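Local atomic coordinates of PUM-HD domain-containing protein (Caenorhabditis elegans, PDB entry 7CGF), a protein that binds RNA through its Pumilio homology domain, probably recognising the 3' untranslated regions of messenger RNAs. Residues Val45-Arg48 against Phe49-Glu53; Phe67-Val70 against Val71-Asp75; Ser57-Arg60 against Phe61-Asp64. The protein carries 2 engineered substitutions. All coordinates share one frame; numbering follows the deposited sequence.

Contact 1 of 3, residues Val45-Arg48 against Phe49-Glu53; sequences VGSR and FIQQE. With nucleotides of chain B.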
ATOM      1  N   VAL A  45      -3.631 -31.197  -6.871  1.00 20.86           N
ATOM      2  CA  VAL A  45      -4.826 -31.899  -6.415  1.00 20.79           C
ATOM      3  C   VAL A  45      -4.744 -32.190  -4.924  1.00 22.45           C
ATOM      4  O   VAL A  45      -5.721 -32.004  -4.189  1.00 23.13           O
ATOM      5  CB  VAL A  45      -5.022 -33.195  -7.215  1.00 22.55           C
ATOM      6  CG1 VAL A  45      -6.159 -34.008  -6.606  1.00 27.01           C
ATOM      7  CG2 VAL A  45      -5.281 -32.874  -8.661  1.00 24.09           C
ATOM      8  N   GLY A  46      -3.592 -32.689  -4.465  1.00 21.58           N
ATOM      9  CA  GLY A  46      -3.456 -33.040  -3.062  1.00 19.73           C
ATOM     10  C   GLY A  46      -3.569 -31.839  -2.145  1.00 22.12           C
ATOM     11  O   GLY A  46      -4.133 -31.928  -1.054  1.00 20.44           O
ATOM     12  N   SER A  47      -3.002 -30.709  -2.558  1.00 17.00           N
ATOM     13  CA  SER A  47      -3.076 -29.519  -1.715  1.00 17.54           C
ATOM     14  C   SER A  47      -4.506 -29.028  -1.598  1.00 19.45           C
ATOM     15  O   SER A  47      -4.944 -28.612  -0.512  1.00 17.67           O
ATOM     16  CB  SER A  47      -2.176 -28.428  -2.272  1.00 17.52           C
ATOM     17  OG  SER A  47      -2.298 -27.270  -1.471  1.00 19.76           O
ATOM     18  N   ARG A  48      -5.253 -29.105  -2.697  1.00 16.57           N
ATOM     19  CA  ARG A  48      -6.658 -28.716  -2.661  1.00 20.09           C
ATOM     20  C   ARG A  48      -7.455 -29.640  -1.751  1.00 21.37           C
ATOM     21  O   ARG A  48      -8.311 -29.175  -0.985  1.00 21.02           O
ATOM     22  CB  ARG A  48      -7.230 -28.696  -4.081  1.00 20.97           C
ATOM     23  CG  ARG A  48      -6.861 -27.436  -4.845  1.00 18.49           C
ATOM     24  CD  ARG A  48      -7.360 -27.450  -6.292  1.00 21.73           C
ATOM     25  NE  ARG A  48      -7.174 -26.140  -6.894  1.00 25.45           N
ATOM     26  CZ  ARG A  48      -6.997 -25.920  -8.190  1.00 26.46           C
ATOM     27  NH1 ARG A  48      -6.973 -26.935  -9.050  1.00 26.75           N
ATOM     28  NH2 ARG A  48      -6.824 -24.678  -8.619  1.00 26.97           N
ATOM     29  N   PHE A  49      -7.149 -30.941  -1.779  1.00 19.33           N
ATOM     30  CA  PHE A  49      -7.775 -31.868  -0.837  1.00 23.81           C
ATOM     31  C   PHE A  49      -7.490 -31.479   0.610  1.00 23.12           C
ATOM     32  O   PHE A  49      -8.409 -31.398   1.432  1.00 24.07           O
ATOM     33  CB  PHE A  49      -7.306 -33.300  -1.094  1.00 22.44           C
ATOM     34  CG  PHE A  49      -7.793 -34.267  -0.058  1.00 23.64           C
ATOM     35  CD1 PHE A  49      -9.119 -34.672  -0.054  1.00 31.36           C
ATOM     36  CD2 PHE A  49      -6.955 -34.725   0.935  1.00 25.65           C
ATOM     37  CE1 PHE A  49      -9.588 -35.541   0.906  1.00 31.12           C
ATOM     38  CE2 PHE A  49      -7.417 -35.594   1.905  1.00 31.23           C
ATOM     39  CZ  PHE A  49      -8.736 -36.008   1.888  1.00 29.48           C
ATOM     40  N   ILE A  50      -6.218 -31.248   0.946  1.00 19.76           N
ATOM     41  CA  ILE A  50      -5.862 -30.906   2.323  1.00 18.29           C
ATOM     42  C   ILE A  50      -6.577 -29.634   2.751  1.00 20.67           C
ATOM     43  O   ILE A  50      -7.129 -29.545   3.857  1.00 19.83           O
ATOM     44  CB  ILE A  50      -4.343 -30.756   2.469  1.00 17.36           C
ATOM     45  CG1 ILE A  50      -3.648 -32.108   2.253  1.00 20.32           C
ATOM     46  CG2 ILE A  50      -4.010 -30.175   3.847  1.00 17.21           C
ATOM     47  CD1 ILE A  50      -2.144 -31.970   2.095  1.00 21.36           C
ATOM     48  N   GLN A  51      -6.551 -28.617   1.892  1.00 17.48           N
ATOM     49  CA  GLN A  51      -7.185 -27.353   2.256  1.00 17.14           C
ATOM     50  C   GLN A  51      -8.672 -27.535   2.517  1.00 23.07           C
ATOM     51  O   GLN A  51      -9.216 -26.965   3.471  1.00 22.18           O
ATOM     52  CB  GLN A  51      -6.983 -26.324   1.156  1.00 19.65           C
ATOM     53  CG  GLN A  51      -5.556 -25.852   1.012  1.00 18.48           C
ATOM     54  CD  GLN A  51      -5.400 -25.013  -0.221  1.00 18.45           C
ATOM     55  OE1 GLN A  51      -6.042 -23.975  -0.344  1.00 20.66           O
ATOM     56  NE2 GLN A  51      -4.581 -25.475  -1.173  1.00 15.22           N
ATOM     57  N   GLN A  52      -9.349 -28.300   1.669  1.00 21.60           N
ATOM     58  CA  GLN A  52     -10.793 -28.422   1.829  1.00 26.15           C
ATOM     59  C   GLN A  52     -11.134 -29.183   3.098  1.00 28.55           C
ATOM     60  O   GLN A  52     -12.072 -28.805   3.813  1.00 30.09           O
ATOM     61  CB  GLN A  52     -11.419 -29.089   0.609  1.00 24.62           C
ATOM     62  CG  GLN A  52     -12.961 -28.985   0.590  1.00 43.21           C
ATOM     63  CD  GLN A  52     -13.502 -27.618   1.063  1.00 46.99           C
ATOM     64  OE1 GLN A  52     -14.239 -27.530   2.058  1.00 43.88           O
ATOM     65  NE2 GLN A  52     -13.152 -26.552   0.336  1.00 44.45           N
ATOM     66  N   GLU A  53     -10.376 -30.247   3.406  1.00 27.14           N
ATOM     67  CA  GLU A  53     -10.600 -30.975   4.653  1.00 27.75           C
ATOM     68  C   GLU A  53     -10.326 -30.096   5.863  1.00 26.15           C
ATOM     69  O   GLU A  53     -11.074 -30.132   6.845  1.00 26.86           O
ATOM     70  CB  GLU A  53      -9.724 -32.226   4.710  1.00 25.81           C
ATOM     71  CG  GLU A  53     -10.129 -33.288   3.728  1.00 32.80           C
ATOM     72  CD  GLU A  53     -11.542 -33.770   3.978  1.00 39.07           C
ATOM     73  OE1 GLU A  53     -11.845 -34.127   5.137  1.00 41.19           O
ATOM     74  OE2 GLU A  53     -12.347 -33.764   3.021  1.00 36.87           O
TER
ATOM     75  P     A B   8      -1.733 -17.642  -9.828  1.00 29.40           P
ATOM     76  OP1   A B   8      -1.388 -17.668 -11.277  1.00 35.66           O
ATOM     77  OP2   A B   8      -2.947 -16.975  -9.265  1.00 25.94           O
ATOM     78  O5'   A B   8      -1.855 -19.149  -9.356  1.00 21.95           O
ATOM     79  C5'   A B   8      -0.898 -20.120  -9.741  1.00 25.65           C
ATOM     80  C4'   A B   8      -1.501 -21.497  -9.673  1.00 24.42           C
ATOM     81  O4'   A B   8      -1.884 -21.787  -8.294  1.00 23.22           O
ATOM     82  C3'   A B   8      -2.766 -21.684 -10.512  1.00 26.88           C
ATOM     83  O3'   A B   8      -2.783 -23.021 -11.009  1.00 27.45           O
ATOM     84  C2'   A B   8      -3.872 -21.532  -9.476  1.00 25.40           C
ATOM     85  O2'   A B   8      -5.107 -22.122  -9.838  1.00 27.57           O
ATOM     86  C1'   A B   8      -3.227 -22.218  -8.274  1.00 19.96           C
ATOM     87  N9    A B   8      -3.818 -21.887  -6.971  1.00 19.09           N
ATOM     88  C8    A B   8      -4.228 -20.661  -6.534  1.00 18.81           C
ATOM     89  N7    A B   8      -4.741 -20.681  -5.321  1.00 17.36           N
ATOM     90  C5    A B   8      -4.632 -22.022  -4.932  1.00 16.70           C
ATOM     91  C6    A B   8      -4.983 -22.715  -3.767  1.00 20.68           C
ATOM     92  N6    A B   8      -5.533 -22.164  -2.679  1.00 19.53           N
ATOM     93  N1    A B   8      -4.741 -24.046  -3.733  1.00 19.20           N
ATOM     94  C2    A B   8      -4.192 -24.647  -4.794  1.00 19.88           C
ATOM     95  N3    A B   8      -3.819 -24.092  -5.935  1.00 20.40           N
ATOM     96  C4    A B   8      -4.065 -22.771  -5.948  1.00 17.12           C
TER

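Contact 2 of 3, residues Phe67-Val70 against Val71-Asp75; sequences FDEV and VSNAD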
ATOM      1  N   PHE A  67      -0.461 -32.074  11.441  1.00 28.18           N
ATOM      2  CA  PHE A  67       0.318 -30.905  11.840  1.00 26.70           C
ATOM      3  C   PHE A  67       1.778 -31.256  12.089  1.00 30.79           C
ATOM      4  O   PHE A  67       2.665 -30.472  11.746  1.00 23.86           O
ATOM      5  CB  PHE A  67      -0.292 -30.232  13.066  1.00 28.04           C
ATOM      6  CG  PHE A  67       0.427 -28.973  13.470  1.00 24.92           C
ATOM      7  CD1 PHE A  67       0.337 -27.820  12.688  1.00 23.76           C
ATOM      8  CD2 PHE A  67       1.196 -28.935  14.623  1.00 24.19           C
ATOM      9  CE1 PHE A  67       1.003 -26.666  13.049  1.00 25.08           C
ATOM     10  CE2 PHE A  67       1.862 -27.775  14.989  1.00 27.74           C
ATOM     11  CZ  PHE A  67       1.764 -26.640  14.199  1.00 24.18           C
ATOM     12  N   ASP A  68       2.065 -32.428  12.669  1.00 26.85           N
ATOM     13  CA  ASP A  68       3.462 -32.793  12.886  1.00 27.98           C
ATOM     14  C   ASP A  68       4.232 -32.854  11.575  1.00 24.29           C
ATOM     15  O   ASP A  68       5.407 -32.479  11.527  1.00 27.00           O
ATOM     16  CB  ASP A  68       3.573 -34.133  13.617  1.00 26.64           C
ATOM     17  CG  ASP A  68       3.428 -33.991  15.116  1.00 35.64           C
ATOM     18  OD1 ASP A  68       3.269 -32.853  15.600  1.00 38.81           O
ATOM     19  OD2 ASP A  68       3.477 -35.026  15.817  1.00 44.05           O
ATOM     20  N   GLU A  69       3.596 -33.347  10.503  1.00 28.53           N
ATOM     21  CA  GLU A  69       4.284 -33.412   9.218  1.00 28.06           C
ATOM     22  C   GLU A  69       4.398 -32.032   8.567  1.00 21.48           C
ATOM     23  O   GLU A  69       5.392 -31.766   7.880  1.00 21.76           O
ATOM     24  CB  GLU A  69       3.586 -34.398   8.275  1.00 30.30           C
ATOM     25  CG  GLU A  69       3.794 -35.891   8.609  1.00 30.37           C
ATOM     26  CD  GLU A  69       5.174 -36.424   8.252  1.00 41.69           C
ATOM     27  OE1 GLU A  69       5.940 -35.740   7.536  1.00 35.46           O
ATOM     28  OE2 GLU A  69       5.498 -37.558   8.687  1.00 48.64           O
ATOM     29  N   VAL A  70       3.408 -31.149   8.760  1.00 21.81           N
ATOM     30  CA  VAL A  70       3.567 -29.761   8.306  1.00 19.29           C
ATOM     31  C   VAL A  70       4.770 -29.117   8.985  1.00 24.68           C
ATOM     32  O   VAL A  70       5.607 -28.472   8.336  1.00 22.32           O
ATOM     33  CB  VAL A  70       2.284 -28.947   8.564  1.00 22.02           C
ATOM     34  CG1 VAL A  70       2.540 -27.454   8.328  1.00 22.73           C
ATOM     35  CG2 VAL A  70       1.149 -29.433   7.673  1.00 23.26           C
ATOM     36  N   VAL A  71       4.865 -29.264  10.308  1.00 21.92           N
ATOM     37  CA  VAL A  71       6.005 -28.718  11.042  1.00 19.83           C
ATOM     38  C   VAL A  71       7.312 -29.331  10.554  1.00 23.62           C
ATOM     39  O   VAL A  71       8.294 -28.622  10.299  1.00 24.75           O
ATOM     40  CB  VAL A  71       5.828 -28.940  12.554  1.00 23.44           C
ATOM     41  CG1 VAL A  71       7.143 -28.641  13.282  1.00 25.31           C
ATOM     42  CG2 VAL A  71       4.729 -28.054  13.077  1.00 21.33           C
ATOM     43  N   SER A  72       7.363 -30.665  10.451  1.00 22.65           N
ATOM     44  CA  SER A  72       8.615 -31.306  10.091  1.00 24.79           C
ATOM     45  C   SER A  72       9.050 -30.953   8.677  1.00 25.66           C
ATOM     46  O   SER A  72      10.252 -30.957   8.397  1.00 30.49           O
ATOM     47  CB  SER A  72       8.505 -32.828  10.265  1.00 27.25           C
ATOM     48  OG  SER A  72       7.884 -33.425   9.149  1.00 37.55           O
ATOM     49  N   ASN A  73       8.112 -30.576   7.804  1.00 20.85           N
ATOM     50  CA  ASN A  73       8.430 -30.234   6.425  1.00 21.04           C
ATOM     51  C   ASN A  73       8.229 -28.751   6.132  1.00 19.22           C
ATOM     52  O   ASN A  73       8.119 -28.375   4.959  1.00 20.47           O
ATOM     53  CB  ASN A  73       7.581 -31.070   5.466  1.00 21.87           C
ATOM     54  CG  ASN A  73       7.925 -32.561   5.533  1.00 24.27           C
ATOM     55  OD1 ASN A  73       8.924 -33.009   4.952  1.00 26.40           O
ATOM     56  ND2 ASN A  73       7.104 -33.330   6.249  1.00 25.29           N
ATOM     57  N   ALA A  74       8.173 -27.908   7.169  1.00 18.78           N
ATOM     58  CA  ALA A  74       7.782 -26.510   6.962  1.00 18.32           C
ATOM     59  C   ALA A  74       8.689 -25.803   5.959  1.00 21.18           C
ATOM     60  O   ALA A  74       8.203 -25.050   5.103  1.00 19.24           O
ATOM     61  CB  ALA A  74       7.781 -25.752   8.286  1.00 21.57           C
ATOM     62  N   ASP A  75      10.007 -26.010   6.053  1.00 21.11           N
ATOM     63  CA  ASP A  75      10.899 -25.291   5.150  1.00 22.82           C
ATOM     64  C   ASP A  75      10.651 -25.667   3.699  1.00 24.86           C
ATOM     65  O   ASP A  75      10.785 -24.815   2.817  1.00 27.77           O
ATOM     66  CB  ASP A  75      12.374 -25.521   5.502  1.00 24.23           C
ATOM     67  CG  ASP A  75      13.318 -24.874   4.487  1.00 32.26           C
ATOM     68  OD1 ASP A  75      13.326 -23.630   4.373  1.00 29.83           O
ATOM     69  OD2 ASP A  75      14.044 -25.604   3.781  1.00 33.38           O
TER

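Contact 3 of 3, residues Ser57-Arg60 against Phe61-Asp64; sequences SKDR and FEKD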
ATOM      1  N   SER A  57     -13.604 -29.833   8.056  1.00 32.33           N
ATOM      2  CA  SER A  57     -13.631 -30.847   9.102  1.00 33.86           C
ATOM      3  C   SER A  57     -14.081 -30.265  10.438  1.00 33.55           C
ATOM      4  O   SER A  57     -13.660 -29.178  10.842  1.00 31.30           O
ATOM      5  CB  SER A  57     -12.255 -31.488   9.267  1.00 27.76           C
ATOM      6  OG  SER A  57     -12.233 -32.348  10.397  1.00 29.65           O
ATOM      7  N   LYS A  58     -14.940 -31.013  11.129  1.00 34.32           N
ATOM      8  CA  LYS A  58     -15.360 -30.706  12.488  1.00 37.47           C
ATOM      9  C   LYS A  58     -14.548 -31.466  13.527  1.00 40.41           C
ATOM     10  O   LYS A  58     -14.882 -31.424  14.721  1.00 31.80           O
ATOM     11  CB  LYS A  58     -16.844 -31.033  12.663  1.00 43.60           C
ATOM     12  CG  LYS A  58     -17.816 -30.025  12.062  1.00 45.64           C
ATOM     13  CD  LYS A  58     -19.230 -30.617  12.053  1.00 50.31           C
ATOM     14  CE  LYS A  58     -20.315 -29.544  12.116  1.00 51.19           C
ATOM     15  NZ  LYS A  58     -20.552 -29.083  13.518  1.00 55.63           N
ATOM     16  N   ASP A  59     -13.499 -32.165  13.107  1.00 31.81           N
ATOM     17  CA  ASP A  59     -12.720 -33.030  13.988  1.00 32.96           C
ATOM     18  C   ASP A  59     -11.343 -32.407  14.171  1.00 30.55           C
ATOM     19  O   ASP A  59     -10.491 -32.503  13.281  1.00 30.56           O
ATOM     20  CB  ASP A  59     -12.622 -34.435  13.401  1.00 32.46           C
ATOM     21  CG  ASP A  59     -12.032 -35.440  14.364  1.00 29.12           C
ATOM     22  OD1 ASP A  59     -11.310 -35.050  15.311  1.00 27.07           O
ATOM     23  OD2 ASP A  59     -12.285 -36.644  14.159  1.00 37.97           O
ATOM     24  N   ARG A  60     -11.118 -31.798  15.338  1.00 25.58           N
ATOM     25  CA  ARG A  60      -9.815 -31.209  15.633  1.00 28.39           C
ATOM     26  C   ARG A  60      -8.701 -32.241  15.593  1.00 31.91           C
ATOM     27  O   ARG A  60      -7.565 -31.920  15.224  1.00 27.47           O
ATOM     28  CB  ARG A  60      -9.813 -30.533  17.000  1.00 32.49           C
ATOM     29  CG  ARG A  60     -10.379 -29.142  16.987  1.00 39.48           C
ATOM     30  CD  ARG A  60     -11.730 -29.154  17.627  1.00 48.01           C
ATOM     31  NE  ARG A  60     -12.112 -27.849  18.141  1.00 50.48           N
ATOM     32  CZ  ARG A  60     -13.190 -27.639  18.882  1.00 40.33           C
ATOM     33  NH1 ARG A  60     -13.461 -26.416  19.306  1.00 46.06           N
ATOM     34  NH2 ARG A  60     -13.982 -28.658  19.201  1.00 45.90           N
ATOM     35  N   PHE A  61      -8.983 -33.467  16.029  1.00 27.59           N
ATOM     36  CA  PHE A  61      -7.924 -34.463  16.049  1.00 26.88           C
ATOM     37  C   PHE A  61      -7.537 -34.880  14.636  1.00 25.87           C
ATOM     38  O   PHE A  61      -6.371 -35.217  14.394  1.00 29.26           O
ATOM     39  CB  PHE A  61      -8.346 -35.670  16.895  1.00 24.80           C
ATOM     40  CG  PHE A  61      -8.311 -35.415  18.394  1.00 29.26           C
ATOM     41  CD1 PHE A  61      -8.096 -34.145  18.915  1.00 28.46           C
ATOM     42  CD2 PHE A  61      -8.484 -36.467  19.282  1.00 29.25           C
ATOM     43  CE1 PHE A  61      -8.072 -33.926  20.282  1.00 32.88           C
ATOM     44  CE2 PHE A  61      -8.445 -36.256  20.647  1.00 26.22           C
ATOM     45  CZ  PHE A  61      -8.250 -34.989  21.152  1.00 30.01           C
ATOM     46  N   GLU A  62      -8.485 -34.849  13.696  1.00 25.15           N
ATOM     47  CA  GLU A  62      -8.147 -35.037  12.288  1.00 25.70           C
ATOM     48  C   GLU A  62      -7.233 -33.922  11.811  1.00 33.19           C
ATOM     49  O   GLU A  62      -6.220 -34.170  11.148  1.00 30.28           O
ATOM     50  CB  GLU A  62      -9.408 -35.083  11.427  1.00 29.14           C
ATOM     51  CG  GLU A  62     -10.146 -36.421  11.434  1.00 35.07           C
ATOM     52  CD  GLU A  62      -9.363 -37.526  10.747  1.00 40.72           C
ATOM     53  OE1 GLU A  62      -8.935 -37.316   9.589  1.00 37.66           O
ATOM     54  OE2 GLU A  62      -9.188 -38.605  11.362  1.00 41.40           O
ATOM     55  N   LYS A  63      -7.578 -32.678  12.149  1.00 25.64           N
ATOM     56  CA  LYS A  63      -6.752 -31.551  11.719  1.00 26.32           C
ATOM     57  C   LYS A  63      -5.372 -31.605  12.364  1.00 27.30           C
ATOM     58  O   LYS A  63      -4.357 -31.346  11.699  1.00 31.83           O
ATOM     59  CB  LYS A  63      -7.474 -30.237  12.029  1.00 22.67           C
ATOM     60  CG  LYS A  63      -8.765 -30.096  11.211  1.00 26.24           C
ATOM     61  CD  LYS A  63      -9.442 -28.729  11.354  1.00 33.54           C
ATOM     62  CE  LYS A  63     -10.398 -28.692  12.526  1.00 31.83           C
ATOM     63  NZ  LYS A  63     -11.301 -27.507  12.462  1.00 33.10           N
ATOM     64  N   ASP A  64      -5.305 -31.959  13.653  1.00 24.73           N
ATOM     65  CA  ASP A  64      -4.015 -32.073  14.323  1.00 25.28           C
ATOM     66  C   ASP A  64      -3.144 -33.157  13.696  1.00 26.96           C
ATOM     67  O   ASP A  64      -1.916 -33.096  13.811  1.00 28.44           O
ATOM     68  CB  ASP A  64      -4.181 -32.392  15.811  1.00 29.54           C
ATOM     69  CG  ASP A  64      -4.941 -31.324  16.581  1.00 39.66           C
ATOM     70  OD1 ASP A  64      -5.110 -30.199  16.077  1.00 32.03           O
ATOM     71  OD2 ASP A  64      -5.376 -31.631  17.713  1.00 42.80           O
TER

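Contact 1 of 3, residues Val45-Arg48 against Phe49-Glu53
Ser47 holds OG anti to its backbone nitrogen (chi1 178°), while Gln51, one turn further along helix 44-56, sets CG beside its own nitrogen (chi1 -69°) and runs on extended, which carries its amide back alongside the serine. Gln51 NE2 donates to Ser47 OG at 2.9 Å with the hydroxyl close to the amide plane, and makes a second, weak bond to Ser47 O at 3.2 Å. Ser47 OG is also hydrogen-bonded to the backbone oxygen of Phe82, just before helix 83-89. Both ends of the amide meet adenine A8 of chain B, and these bonds probably fix its rotation. NE2 donates to N1 of A8 at 2.9 Å, and OE1 accepts from N6 of A8 at 3.0 Å in a nearly straight bond (175°). Glutamine suits the place because its donor and acceptor match the Watson-Crick edge of adenine. As in Pumilio repeats generally, one helix supplies an edge-reading residue and another that packs on the base: Gln51 reads the edge, Arg48 lies on the face, and Ser47 is the second shell positioning Gln51. Between these two in sequence, the extended Arg48 chain crosses one adenine face at its C2 rim, NE standing above C2 of A8 at 3.9 Å; the guanidinium edge then reaches O2' of A8, 3.3 Å from NH2. Behind the reading face, Ile50 N bonds Gly46 O at 3.0 Å. Ile50 CG1 rests 3.3 Å from that Gly46 oxygen, its branched side chain buried against Leu37, Phe40 and Val86.

Contact 2 of 3, residues Phe67-Val70 against Val71-Asp75
Phe67 and Val71 meet at a slant, one turn apart, with the valine methyl CG2 lying over a face of the phenylalanine ring. CG2 stands 3.7 Å from the ring centroid, 25° off the normal and shifted toward the CE2 and CZ rim, which makes this a CH-pi contact. The torsions explain it: Phe67 places CG anti to its backbone nitrogen, whereas Val71 turns CG2 back beside its own nitrogen, toward the preceding turn. A flat ring and a methyl of a beta-branched valine fit closely here, and Val71 N bonds to Phe67 O at 2.9 Å.

The polar pair is set differently. Glu69 and Asn73 run side by side in the same direction, with carboxylate and amide planes only 18° apart. Asn73 ND2 reaches Glu69 OE1 at 3.0 Å in a weak bond, and more firmly meets the backbone Glu69 O at 2.8 Å, that oxygen lying close to the amide plane. Glu69 O is gripped by three donors, the others being Asn73 N at 3.0 Å and Ser72 OG at 3.3 Å. Such crowding of donors suits a helix end: helix 67-72 stops here, Asn73 leaves helical geometry, and helix 74-78 begins directly after it. A short asparagine and serine can both fold back to the carbonyl that the ending helix presents. The break lies near the predicted boundary between two Pumilio repeats of this alpha-helical repeat domain.

Around it, Leu37 of helix 37-41 lies against Glu69 and Val70, His98 stacks on Phe67, and Ala105 of helix 99-106 packs against Val71 and Ala74.

Contact 3 of 3, residues Ser57-Arg60 against Phe61-Asp64
Asp59 turns its carboxylate over the first turn of helix 60-65, with CG anti to its backbone nitrogen (chi1 -170°). Its OD1 takes two bonds, both weak, from Phe61 N at 2.9 Å and from Glu62 N at 3.3 Å, while Asp59 O accepts firmly from Lys63 N at 3.1 Å. This is an N-cap: a short aspartate can satisfy amide hydrogens that have no carbonyl a turn earlier. Ser57 leads into it with an ST turn, its OG accepting from Asp59 N at 3.0 Å. Glu62 CG packs 3.5 Å from Asp59 OD2, but its carboxylate turns away to bond Ser31; the two carboxylates stay near each other without contact, Asp59 OD2 lying 4.6 Å from Glu62 OE2.

The outer side is looser. Lys63, bent at its third torsion, brings NZ only weakly to Ser57 O at 3.3 Å, and the long Arg60 side chain and the Phe61 ring are exposed. Asp64, by contrast, is tied down: its N bonds Arg60 O at 2.8 Å, and OD1 makes a salt bridge to Arg97. A leucine in place of Asp64 would probably leave the Arg97 guanidinium without this carboxylate mate.

From the N terminus the order is contact 1, contact 3, contact 2, strictly in series: none nests within or crosses another, and each spans only neighbouring turns rather than closing a long loop. Contact 1 lies within helix 44-56, with Arg48 and Gln51 turned to the RNA. Contact 3 then joins that helix to helix 60-65 through a short turn, at a surface about 15 Å from the nucleic acid at the nearest atoms. Contact 2 takes over by joining helix 67-72 to helix 74-78, where the predicted Pumilio repeat 32-68 passes into repeat 69-104. Neighbouring contact centres lie 14 to 16 Å apart.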